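Local coordinates for response regulator ChrA (Corynebacterium diphtheriae, PDB 4YN8), which probably binds DNA and regulates transcription as the response regulator of a haem-sensing two-component system, at residues 142-145 and 146-149; 86-89 and 90-93; 168-171 and 172-175. The protein carries 1 engineered substitution. All coordinates share one frame; numbering follows the deposited sequence.

In the fold
None of the three contacts closes a long loop. Each joins the residues just before a helix to the first turn of that helix, and none nests in or crosses another. Interaction 2 comes first along the chain. It lies in the receiver domain, where the loop after strand 77-81 enters helix 89-94. Helix 126-136 follows before the LuxR-type region, where interaction 1 starts helix 145-155. Interaction 3 comes last and starts helix 171-185 after helix 160-167. Interactions 1 and 3 have centres about 15 Å apart and touch where Arg146 packs on Ile169. Interaction 2 is remote from both, with its nearest atoms about 22 Å from interaction 1.

Interaction 1: residues 142-145 and 146-149; sequences ALSA and REIE
Glu147 reaches back over the start of its helix and takes the backbone N-H of Ser144. The bond from Ser144 N to Glu147 OE1 is 2.9 Å long and nearly straight, at 165°. It meets the oxygen on the anti side of the carboxylate, 25° out of its plane. Ser144 returns the bond: Glu147 N donates to Ser144 OG at 3.1 Å. This reciprocal pair is a capping box, with Ser144 as the N-cap. Ser144 OG lies between its own backbone N and carbonyl carbon (chi1 67°), close to the first turn. Glu147 CG lies beside its backbone N, and the chain then runs extended towards Ser144.

Glu147 OE1 also accepts from a water, and that water donates to Ala142 O as well. Glu147 OE2 is hydrogen-bonded to His180. Both oxygens of this buried carboxylate are therefore satisfied, and its rotation is probably fixed.

Leu143 lays its side chain across that of Glu147, at about a right angle, and Leu143 CD2 lies 3.2 Å from Glu147 OE1. Its CB and CD1 also meet the end of Ile148, with Leu143 CB 3.8 Å from Ile148 CD1. Ala145 contributes mainly through its backbone. Glu149 N donates to Ala145 O at 2.9 Å, one residue on from the bond between Ser144 O and Ile148 N. Within the helix, Arg146 NH1 makes a salt bridge to Glu149 OE1, weak as a hydrogen bond.

The capped turn opens helix 145-155 of the LuxR-type region. Helix 171-185 lies against it, with Leu143 on Lys184, Arg146 on His177 and Glu147 on Ile181. Arg146 and Glu149 both touch Leu167 of helix 160-167.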
loop_
_atom_site.group_PDB
_atom_site.type_symbol
_atom_site.label_atom_id
_atom_site.label_comp_id
_atom_site.label_asym_id
_atom_site.label_seq_id
_atom_site.Cartn_x
_atom_site.Cartn_y
_atom_site.Cartn_z
ATOM N N ALA A 142 -20.129 -5.116 -12.069
ATOM C CA ALA A 142 -21.547 -4.930 -11.804
ATOM C C ALA A 142 -22.041 -6.095 -10.993
ATOM O O ALA A 142 -21.423 -7.169 -10.986
ATOM C CB ALA A 142 -22.278 -4.874 -13.094
ATOM N N LEU A 143 -23.155 -5.918 -10.312
ATOM C CA LEU A 143 -23.832 -7.064 -9.722
ATOM C C LEU A 143 -24.183 -8.038 -10.848
ATOM O O LEU A 143 -24.558 -7.650 -11.965
ATOM C CB LEU A 143 -25.093 -6.584 -9.008
ATOM C CG LEU A 143 -24.895 -5.944 -7.639
ATOM C CD1 LEU A 143 -26.220 -5.827 -6.957
ATOM C CD2 LEU A 143 -24.046 -6.807 -6.770
ATOM N N SER A 144 -24.098 -9.334 -10.574
ATOM C CA SER A 144 -24.423 -10.308 -11.583
ATOM C C SER A 144 -25.952 -10.564 -11.628
ATOM O O SER A 144 -26.692 -10.220 -10.711
ATOM C CB SER A 144 -23.777 -11.635 -11.169
ATOM O OG SER A 144 -24.385 -12.147 -9.981
ATOM N N ALA A 145 -26.374 -11.311 -12.631
ATOM C CA ALA A 145 -27.773 -11.629 -12.790
ATOM C C ALA A 145 -28.256 -12.389 -11.554
ATOM O O ALA A 145 -29.365 -12.160 -11.090
ATOM C CB ALA A 145 -27.995 -12.460 -14.043
ATOM N N ARG A 146 -27.425 -13.291 -11.035
ATOM C CA ARG A 146 -27.778 -14.086 -9.858
ATOM C C ARG A 146 -27.954 -13.208 -8.643
ATOM O O ARG A 146 -28.882 -13.371 -7.858
ATOM C CB ARG A 146 -26.719 -15.132 -9.554
ATOM C CG ARG A 146 -26.960 -15.912 -8.274
ATOM C CD ARG A 146 -28.238 -16.761 -8.412
ATOM N NE ARG A 146 -27.897 -18.006 -9.129
ATOM C CZ ARG A 146 -28.754 -18.988 -9.421
ATOM N NH1 ARG A 146 -30.064 -18.843 -9.217
ATOM N NH2 ARG A 146 -28.296 -20.127 -9.971
ATOM N N GLU A 147 -27.061 -12.236 -8.486
ATOM C CA GLU A 147 -27.152 -11.346 -7.365
ATOM C C GLU A 147 -28.418 -10.454 -7.441
ATOM O O GLU A 147 -29.077 -10.231 -6.409
ATOM C CB GLU A 147 -25.878 -10.497 -7.263
ATOM C CG GLU A 147 -24.649 -11.264 -6.699
ATOM C CD GLU A 147 -23.299 -10.548 -6.923
ATOM O OE1 GLU A 147 -23.137 -9.712 -7.870
ATOM O OE2 GLU A 147 -22.340 -10.897 -6.184
ATOM N N ILE A 148 -28.762 -9.990 -8.635
ATOM C CA ILE A 148 -29.987 -9.200 -8.840
ATOM C C ILE A 148 -31.218 -10.034 -8.516
ATOM O O ILE A 148 -32.135 -9.582 -7.825
ATOM C CB ILE A 148 -30.084 -8.690 -10.291
ATOM C CG1 ILE A 148 -28.956 -7.694 -10.625
ATOM C CG2 ILE A 148 -31.482 -8.135 -10.573
ATOM C CD1 ILE A 148 -28.874 -6.519 -9.672
ATOM N N GLU A 149 -31.198 -11.299 -8.946
ATOM C CA GLU A 149 -32.278 -12.222 -8.655
ATOM C C GLU A 149 -32.435 -12.431 -7.204
ATOM O O GLU A 149 -33.562 -12.427 -6.675
ATOM C CB GLU A 149 -31.977 -13.590 -9.305
ATOM C CG GLU A 149 -33.091 -14.596 -9.204
ATOM C CD GLU A 149 -32.715 -15.925 -9.891
ATOM O OE1 GLU A 149 -31.505 -16.300 -9.894
ATOM O OE2 GLU A 149 -33.625 -16.604 -10.388
HETATM O O HOH W 1 -20.782 -9.016 -8.678
#

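Interaction 2: residues 86-89 and 90-93; sequences EADI and LAAV
Asp88 caps the helix with its side chain. Ala91 N donates to Asp88 OD1 at 3.1 Å, in a fairly straight bond of 166°. The N-H comes from above the carboxylate, 69° out of its plane. Asp88 CG is anti to the backbone N (chi1 -164°), which swings the carboxylate over the first turn. The cap is close but exposed to solvent: Ala91 CB lies 3.5 Å from Asp88 CG.

The packed side holds Ile89 and Ala92, both buried. Ala92 N is bonded to Asp88 O at 3.0 Å, and Val93 N to Ile89 O. Ala92 and Ala91 pack on Ile63 of helix 62-72. Ile89 lies on Ala131 and Arg135 of helix 126-136. Leu90 is exposed but touches Leu132 of that helix.

The open side is that of the Asp88 carboxylate. There a water donates to Asp88 OD1 at 2.7 Å and accepts from Leu90 N. Asp88 is also the centre of an inverse gamma turn, closed by a weak bond from Ile89 N to Ala87 O.

This aspartate N-cap starts the short helix after strand 77-81 of a CheY-like receiver domain. In such domains, this loop and helix often shift on phosphorylation.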
loop_
_atom_site.group_PDB
_atom_site.type_symbol
_atom_site.label_atom_id
_atom_site.label_comp_id
_atom_site.label_asym_id
_atom_site.label_seq_id
_atom_site.Cartn_x
_atom_site.Cartn_y
_atom_site.Cartn_z
ATOM N N GLU A 86 3.950 -5.675 -4.528
ATOM C CA GLU A 86 2.885 -6.319 -3.793
ATOM C C GLU A 86 2.737 -5.782 -2.364
ATOM O O GLU A 86 1.759 -6.106 -1.697
ATOM C CB GLU A 86 3.092 -7.809 -3.748
ATOM C CG GLU A 86 2.763 -8.399 -5.115
ATOM C CD GLU A 86 2.905 -9.904 -5.178
ATOM O OE1 GLU A 86 3.552 -10.529 -4.306
ATOM O OE2 GLU A 86 2.372 -10.459 -6.147
ATOM N N ALA A 87 3.647 -4.920 -1.933
ATOM C CA ALA A 87 3.561 -4.299 -0.617
ATOM C C ALA A 87 2.372 -3.342 -0.489
ATOM O O ALA A 87 1.763 -2.959 -1.485
ATOM C CB ALA A 87 4.811 -3.531 -0.332
ATOM N N ASP A 88 2.133 -2.882 0.738
ATOM C CA ASP A 88 1.038 -1.975 1.015
ATOM C C ASP A 88 1.475 -0.553 0.729
ATOM O O ASP A 88 1.893 0.215 1.638
ATOM C CB ASP A 88 0.576 -2.083 2.460
ATOM C CG ASP A 88 -0.786 -1.465 2.683
ATOM O OD1 ASP A 88 -1.269 -0.642 1.878
ATOM O OD2 ASP A 88 -1.358 -1.818 3.717
ATOM N N ILE A 89 1.417 -0.219 -0.559
ATOM C CA ILE A 89 1.924 1.080 -1.005
ATOM C C ILE A 89 1.073 2.221 -0.397
ATOM O O ILE A 89 1.638 3.267 -0.053
ATOM C CB ILE A 89 2.014 1.142 -2.548
ATOM C CG1 ILE A 89 2.633 2.483 -3.011
ATOM C CG2 ILE A 89 0.642 0.974 -3.136
ATOM C CD1 ILE A 89 2.955 2.485 -4.503
ATOM N N LEU A 90 -0.228 2.040 -0.241
ATOM C CA LEU A 90 -1.037 3.081 0.378
ATOM C C LEU A 90 -0.592 3.319 1.833
ATOM O O LEU A 90 -0.412 4.473 2.238
ATOM C CB LEU A 90 -2.494 2.760 0.308
ATOM C CG LEU A 90 -3.437 3.754 1.021
ATOM C CD1 LEU A 90 -3.298 5.138 0.432
ATOM C CD2 LEU A 90 -4.896 3.238 0.956
ATOM N N ALA A 91 -0.404 2.247 2.603
ATOM C CA ALA A 91 0.064 2.456 4.002
ATOM C C ALA A 91 1.423 3.138 4.020
ATOM O O ALA A 91 1.682 3.953 4.926
ATOM C CB ALA A 91 0.099 1.148 4.774
ATOM N N ALA A 92 2.301 2.811 3.057
ATOM C CA ALA A 92 3.628 3.437 2.967
ATOM C C ALA A 92 3.524 4.925 2.696
ATOM O O ALA A 92 4.210 5.746 3.329
ATOM C CB ALA A 92 4.523 2.765 1.919
ATOM N N VAL A 93 2.632 5.290 1.766
ATOM C CA VAL A 93 2.427 6.707 1.468
ATOM C C VAL A 93 1.782 7.414 2.683
ATOM O O VAL A 93 2.157 8.551 3.059
ATOM C CB VAL A 93 1.643 6.876 0.154
ATOM C CG1 VAL A 93 1.234 8.343 -0.083
ATOM C CG2 VAL A 93 2.504 6.384 -1.021
HETATM O O HOH W 2 -1.772 -0.504 -0.796
#

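Interaction 3: residues 168-171 and 172-175; sequences FISE and ATVK
The peptide groups of Ser170 and Glu171 turn their carbonyl oxygens to the next turn of the helix, to Val174 N and Lys175 N. Val174 N donates to Ser170 O at 2.9 Å, almost in line with the carbonyl bond (163°). Lys175 N donates to Glu171 O at 2.8 Å, tilted 23° from the carbonyl plane. Val174 CB lies 3.4 Å and Lys175 CB 3.5 Å from Glu171 O.

The side chains of Ser170 and Thr173 meet through their hydroxyls. Ser170 OG and Thr173 OG1 are hydrogen-bonded at 2.8 Å, and either could donate. Thr173 OG1 lies beside its backbone N, which turns it back towards the N-cap residue, Ser170. A water at hydrogen-bonding distance from Thr173 OG1 accepts from Ser170 N.

This is the turn of the helix-turn-helix in a LuxR-type DNA-binding domain. Phe168 leaves helix 160-167 with positive phi, in the left-handed region. Two residues later Ser170 is the N-cap of helix 171-185, the recognition helix in this family. Lys175 NZ on this helix lies near a bound sulfate, a long and weak contact. That position is consistent with a site for a DNA phosphate.

Ile169 closes the apolar side. Its CG1 points between its own backbone N and carbonyl carbon (chi1 55°), which carries the tip across the new helix. Ile169 CD1 touches Val174 CG2 at 3.8 Å and Thr173 CG2 at 4.1 Å, crossing both side chains at about a right angle. Val174 is buried and packs on Leu163, while Glu171 lies on Arg161 and Ala164 of the same helix, 160-167.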
loop_
_atom_site.group_PDB
_atom_site.type_symbol
_atom_site.label_atom_id
_atom_site.label_comp_id
_atom_site.label_asym_id
_atom_site.label_seq_id
_atom_site.Cartn_x
_atom_site.Cartn_y
_atom_site.Cartn_z
ATOM N N PHE A 168 -33.172 -23.009 -6.206
ATOM C CA PHE A 168 -32.482 -24.326 -6.289
ATOM C C PHE A 168 -31.008 -24.237 -6.096
ATOM O O PHE A 168 -30.225 -24.867 -6.825
ATOM C CB PHE A 168 -32.785 -25.046 -7.604
ATOM C CG PHE A 168 -34.228 -25.282 -7.840
ATOM C CD1 PHE A 168 -34.836 -26.449 -7.435
ATOM C CD2 PHE A 168 -34.989 -24.345 -8.557
ATOM C CE1 PHE A 168 -36.190 -26.674 -7.674
ATOM C CE2 PHE A 168 -36.342 -24.558 -8.796
ATOM C CZ PHE A 168 -36.934 -25.726 -8.343
ATOM N N ILE A 169 -30.595 -23.477 -5.080
ATOM C CA ILE A 169 -29.193 -23.433 -4.678
ATOM C C ILE A 169 -29.197 -23.613 -3.161
ATOM O O ILE A 169 -30.212 -23.379 -2.499
ATOM C CB ILE A 169 -28.482 -22.116 -5.109
ATOM C CG1 ILE A 169 -29.252 -20.888 -4.574
ATOM C CG2 ILE A 169 -28.386 -22.006 -6.618
ATOM C CD1 ILE A 169 -28.584 -19.544 -4.883
ATOM N N SER A 170 -28.069 -24.020 -2.598
ATOM C CA SER A 170 -28.019 -24.341 -1.190
ATOM C C SER A 170 -28.110 -23.069 -0.363
ATOM O O SER A 170 -27.689 -21.991 -0.816
ATOM C CB SER A 170 -26.709 -25.051 -0.867
ATOM O OG SER A 170 -25.584 -24.172 -0.921
ATOM N N GLU A 171 -28.594 -23.186 0.857
ATOM C CA GLU A 171 -28.539 -22.037 1.811
ATOM C C GLU A 171 -27.134 -21.439 1.997
ATOM O O GLU A 171 -26.964 -20.210 2.093
ATOM C CB GLU A 171 -29.084 -22.428 3.163
ATOM C CG GLU A 171 -30.592 -22.542 3.178
ATOM C CD GLU A 171 -31.124 -22.965 4.535
ATOM O OE1 GLU A 171 -30.704 -22.386 5.558
ATOM O OE2 GLU A 171 -31.934 -23.911 4.566
ATOM N N ALA A 172 -26.115 -22.283 2.018
ATOM C CA ALA A 172 -24.722 -21.786 2.068
ATOM C C ALA A 172 -24.296 -20.954 0.852
ATOM O O ALA A 172 -23.602 -19.957 1.008
ATOM C CB ALA A 172 -23.752 -22.938 2.249
ATOM N N THR A 173 -24.720 -21.377 -0.333
ATOM C CA THR A 173 -24.467 -20.654 -1.578
ATOM C C THR A 173 -25.200 -19.298 -1.513
ATOM O O THR A 173 -24.587 -18.236 -1.874
ATOM C CB THR A 173 -24.961 -21.444 -2.774
ATOM O OG1 THR A 173 -24.243 -22.684 -2.862
ATOM C CG2 THR A 173 -24.739 -20.695 -4.055
ATOM N N VAL A 174 -26.454 -19.335 -1.041
ATOM C CA VAL A 174 -27.253 -18.064 -0.815
ATOM C C VAL A 174 -26.475 -17.137 0.100
ATOM O O VAL A 174 -26.290 -15.929 -0.185
ATOM C CB VAL A 174 -28.647 -18.305 -0.198
ATOM C CG1 VAL A 174 -29.296 -17.002 0.252
ATOM C CG2 VAL A 174 -29.568 -19.000 -1.202
ATOM N N LYS A 175 -26.037 -17.671 1.236
ATOM C CA LYS A 175 -25.290 -16.842 2.205
ATOM C C LYS A 175 -23.979 -16.227 1.635
ATOM O O LYS A 175 -23.666 -15.072 1.888
ATOM C CB LYS A 175 -25.050 -17.643 3.508
ATOM C CG LYS A 175 -26.014 -17.270 4.640
ATOM C CD LYS A 175 -25.494 -15.997 5.394
ATOM C CE LYS A 175 -26.542 -14.881 5.661
ATOM N NZ LYS A 175 -25.965 -13.581 6.134
HETATM O O HOH W 3 -25.664 -24.679 -4.263
#